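2,5-dihydroxypyridine 5,6-dioxygenase (Pseudomonas putida KT2440, PDB 7CN3) uses ferrous iron and molecular oxygen to cleave the ring of 2,5-dihydroxypyridine between carbons 5 and 6, yielding N-formylmaleamate in aerobic nicotinate degradation. Local coordinates at residues C[272-277]-C[289-294]. Numbering follows the deposited sequence.
With G6C (5-oxidanyl-1H-pyridin-2-one), chain M.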
ATOM      1  N   PRO C 272      20.358  24.734  21.250  1.00 23.21           N
ATOM      2  CA  PRO C 272      21.385  25.094  20.255  1.00 19.83           C
ATOM      3  C   PRO C 272      21.428  24.148  19.072  1.00 28.47           C
ATOM      4  O   PRO C 272      22.006  24.507  18.034  1.00 26.18           O
ATOM      5  CB  PRO C 272      22.698  25.046  21.054  1.00 24.70           C
ATOM      6  CG  PRO C 272      22.433  24.045  22.173  1.00 27.01           C
ATOM      7  CD  PRO C 272      20.918  24.046  22.429  1.00 20.69           C
ATOM      8  N   ARG C 273      20.825  22.962  19.186  1.00 27.54           N
ATOM      9  CA  ARG C 273      20.694  22.074  18.036  1.00 22.66           C
ATOM     10  C   ARG C 273      19.532  22.468  17.131  1.00 25.04           C
ATOM     11  O   ARG C 273      19.451  21.987  15.993  1.00 23.50           O
ATOM     12  CB  ARG C 273      20.549  20.622  18.511  1.00 19.71           C
ATOM     13  CG  ARG C 273      21.824  20.082  19.182  1.00 27.84           C
ATOM     14  CD  ARG C 273      21.664  18.635  19.660  1.00 33.29           C
ATOM     15  NE  ARG C 273      20.734  18.540  20.784  1.00 26.33           N
ATOM     16  CZ  ARG C 273      20.047  17.448  21.102  1.00 27.78           C
ATOM     17  NH1 ARG C 273      20.174  16.340  20.371  1.00 19.54           N
ATOM     18  NH2 ARG C 273      19.211  17.470  22.139  1.00 23.64           N
ATOM     19  N   ALA C 274      18.631  23.320  17.604  1.00 26.62           N
ATOM     20  CA  ALA C 274      17.693  23.977  16.711  1.00 18.78           C
ATOM     21  C   ALA C 274      18.383  25.162  16.048  1.00 21.46           C
ATOM     22  O   ALA C 274      19.346  25.720  16.579  1.00 25.72           O
ATOM     23  CB  ALA C 274      16.452  24.438  17.476  1.00 24.57           C
ATOM     24  N   GLN C 275      17.897  25.540  14.870  1.00 19.37           N
ATOM     25  CA  GLN C 275      18.608  26.512  14.051  1.00 20.33           C
ATOM     26  C   GLN C 275      17.618  27.457  13.381  1.00 20.36           C
ATOM     27  O   GLN C 275      16.634  27.012  12.780  1.00 24.67           O
ATOM     28  CB  GLN C 275      19.482  25.806  12.983  1.00 20.31           C
ATOM     29  CG  GLN C 275      20.753  25.114  13.526  1.00 26.87           C
ATOM     30  CD  GLN C 275      21.776  26.086  14.130  1.00 26.52           C
ATOM     31  OE1 GLN C 275      22.207  27.037  13.482  1.00 25.09           O
ATOM     32  NE2 GLN C 275      22.180  25.830  15.372  1.00 20.79           N
ATOM     33  N   TRP C 276      17.905  28.754  13.473  1.00 20.36           N
ATOM     34  CA  TRP C 276      17.076  29.772  12.834  1.00 24.02           C
ATOM     35  C   TRP C 276      17.069  29.609  11.315  1.00 20.40           C
ATOM     36  O   TRP C 276      16.065  29.924  10.673  1.00 20.72           O
ATOM     37  CB  TRP C 276      17.566  31.174  13.255  1.00 23.77           C
ATOM     38  CG  TRP C 276      17.128  32.315  12.370  1.00 25.09           C
ATOM     39  CD1 TRP C 276      15.879  32.884  12.311  1.00 27.96           C
ATOM     40  CD2 TRP C 276      17.931  33.014  11.398  1.00 23.08           C
ATOM     41  NE1 TRP C 276      15.864  33.895  11.373  1.00 32.46           N
ATOM     42  CE2 TRP C 276      17.105  33.984  10.793  1.00 28.18           C
ATOM     43  CE3 TRP C 276      19.266  32.915  10.992  1.00 23.81           C
ATOM     44  CZ2 TRP C 276      17.577  34.856   9.809  1.00 32.47           C
ATOM     45  CZ3 TRP C 276      19.721  33.757  10.005  1.00 30.55           C
ATOM     46  CH2 TRP C 276      18.883  34.722   9.425  1.00 32.54           C
ATOM     47  N   THR C 277      18.143  29.066  10.727  1.00 20.64           N
ATOM     48  CA  THR C 277      18.186  28.865   9.278  1.00 21.57           C
ATOM     49  C   THR C 277      17.415  27.640   8.800  1.00 20.69           C
ATOM     50  O   THR C 277      17.185  27.524   7.597  1.00 20.15           O
ATOM     51  CB  THR C 277      19.632  28.724   8.771  1.00 22.36           C
ATOM     52  OG1 THR C 277      20.332  27.744   9.556  1.00 24.29           O
ATOM     53  CG2 THR C 277      20.359  30.057   8.831  1.00 23.03           C
ATOM     54  N   CYS C 289       7.760  23.304  12.120  1.00 27.69           N
ATOM     55  CA  CYS C 289       9.007  24.057  12.267  1.00 19.19           C
ATOM     56  C   CYS C 289       9.310  24.378  13.741  1.00 20.10           C
ATOM     57  O   CYS C 289       9.269  25.536  14.190  1.00 20.69           O
ATOM     58  CB  CYS C 289       8.966  25.350  11.443  1.00 19.60           C
ATOM     59  SG  CYS C 289      10.587  26.086  11.371  1.00 30.05           S
ATOM     60  N   MET C 290       9.640  23.322  14.495  1.00 21.04           N
ATOM     61  CA  MET C 290      10.040  23.513  15.897  1.00 20.64           C
ATOM     62  C   MET C 290      11.416  24.183  16.030  1.00 25.96           C
ATOM     63  O   MET C 290      11.708  24.767  17.081  1.00 25.35           O
ATOM     64  CB  MET C 290      10.007  22.177  16.646  1.00 18.35           C
ATOM     65  CG  MET C 290       8.592  21.712  16.895  1.00 18.48           C
ATOM     66  SD  MET C 290       7.657  22.904  17.896  1.00 21.58           S
ATOM     67  CE  MET C 290       8.752  23.111  19.280  1.00 19.22           C
ATOM     68  N   ASP C 291      12.251  24.140  14.982  1.00 20.39           N
ATOM     69  CA  ASP C 291      13.520  24.868  14.997  1.00 17.16           C
ATOM     70  C   ASP C 291      13.291  26.346  15.264  1.00 20.82           C
ATOM     71  O   ASP C 291      13.978  26.966  16.086  1.00 27.31           O
ATOM     72  CB  ASP C 291      14.229  24.733  13.648  1.00 18.10           C
ATOM     73  CG  ASP C 291      15.050  23.479  13.530  1.00 22.40           C
ATOM     74  OD1 ASP C 291      16.238  23.503  13.917  1.00 25.27           O
ATOM     75  OD2 ASP C 291      14.510  22.491  12.986  1.00 24.43           O
ATOM     76  N   ALA C 292      12.344  26.934  14.531  1.00 18.75           N
ATOM     77  CA  ALA C 292      12.031  28.346  14.693  1.00 18.90           C
ATOM     78  C   ALA C 292      11.582  28.658  16.114  1.00 18.68           C
ATOM     79  O   ALA C 292      11.912  29.717  16.649  1.00 19.71           O
ATOM     80  CB  ALA C 292      10.960  28.753  13.684  1.00 18.51           C
ATOM     81  N   ARG C 293      10.839  27.745  16.749  1.00 19.50           N
ATOM     82  CA  ARG C 293      10.372  27.996  18.113  1.00 19.41           C
ATOM     83  C   ARG C 293      11.483  27.866  19.151  1.00 25.15           C
ATOM     84  O   ARG C 293      11.477  28.578  20.165  1.00 28.91           O
ATOM     85  CB  ARG C 293       9.233  27.041  18.465  1.00 19.08           C
ATOM     86  CG  ARG C 293       7.930  27.428  17.834  1.00 19.11           C
ATOM     87  CD  ARG C 293       6.803  26.490  18.233  1.00 18.84           C
ATOM     88  NE  ARG C 293       5.591  26.879  17.510  1.00 19.16           N
ATOM     89  CZ  ARG C 293       5.277  26.440  16.294  1.00 18.89           C
ATOM     90  NH1 ARG C 293       6.064  25.578  15.670  1.00 18.68           N
ATOM     91  NH2 ARG C 293       4.174  26.856  15.712  1.00 18.64           N
ATOM     92  N   ALA C 294      12.426  26.959  18.949  1.00 23.26           N
ATOM     93  CA  ALA C 294      13.298  26.564  20.043  1.00 19.44           C
ATOM     94  C   ALA C 294      14.692  27.181  19.993  1.00 18.77           C
ATOM     95  O   ALA C 294      15.416  27.059  20.974  1.00 23.94           O
ATOM     96  CB  ALA C 294      13.441  25.032  20.083  1.00 17.76           C
TER
HETATM   97  OB  G6C M 502       2.518  26.510  20.316  1.00 48.26           O
HETATM   98  CG  G6C M 502       3.440  25.521  20.482  1.00 46.80           C
HETATM   99  CD1 G6C M 502       4.181  25.516  21.659  1.00 47.67           C
HETATM  100  CD2 G6C M 502       3.634  24.559  19.494  1.00 43.83           C
HETATM  101  NE1 G6C M 502       5.089  24.560  21.850  1.00 46.30           N
HETATM  102  CE2 G6C M 502       4.590  23.582  19.716  1.00 37.48           C
HETATM  103  CZ  G6C M 502       5.303  23.605  20.916  1.00 32.65           C
HETATM  104  OH  G6C M 502       6.236  22.650  21.178  1.00 29.06           O
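Asp291 fastens the loop 272-277 to the short helix 290-294, a clear example of one carboxylate tying an irregular chain to a helix. Its OD1 accepts the backbone N-H of Gln275 at 2.8 Å through the lone pair turned away from OD2, with a bent N-H...O angle of 142°. CG lies beside the backbone N of Asp291 (chi1 -85°), which carries the carboxylate off the helix flank and up to the loop. Packing is tight here: Asp291 OD1 comes within 3.2 Å of Ala274 CA, and Asp291 CB rests 3.4 Å from the carbonyl O of Gln275. OD2 forms a salt bridge with Arg131 of helix 126-131, so both oxygens of this buried acid are engaged. Cutting the side chain back to an alanine here would probably leave the Gln275 N-H without its acceptor and Arg131 without this countercharge, with less to hold the loop against the helix.

One turn on, the fit relaxes to a single apolar touch, Ala274 CB against Ala294 CB at 4.0 Å. Beyond it the loop becomes partly exposed at Pro272 and Arg273, and the guanidinium of Arg273 turns from the helix to a salt bridge with Asp138 and a hydrogen bond to the carbonyl O of Leu133.

Another flank of the same helix serves the active site. The substrate's CD2 lies over one face of the Arg293 guanidinium, 3.6 Å from Arg293 NE, while Met290 CE approaches the substrate OH at 3.2 Å.

The loop follows strand 263-269 and passes helix 290-294 at Ala274 and Gln275; strand 194-197 sets Phe194 against Met290 and Ala294, Arg293 forms a salt bridge with Asp320, a predicted iron ligand, and Tyr254 of a second subunit packs on Gln275.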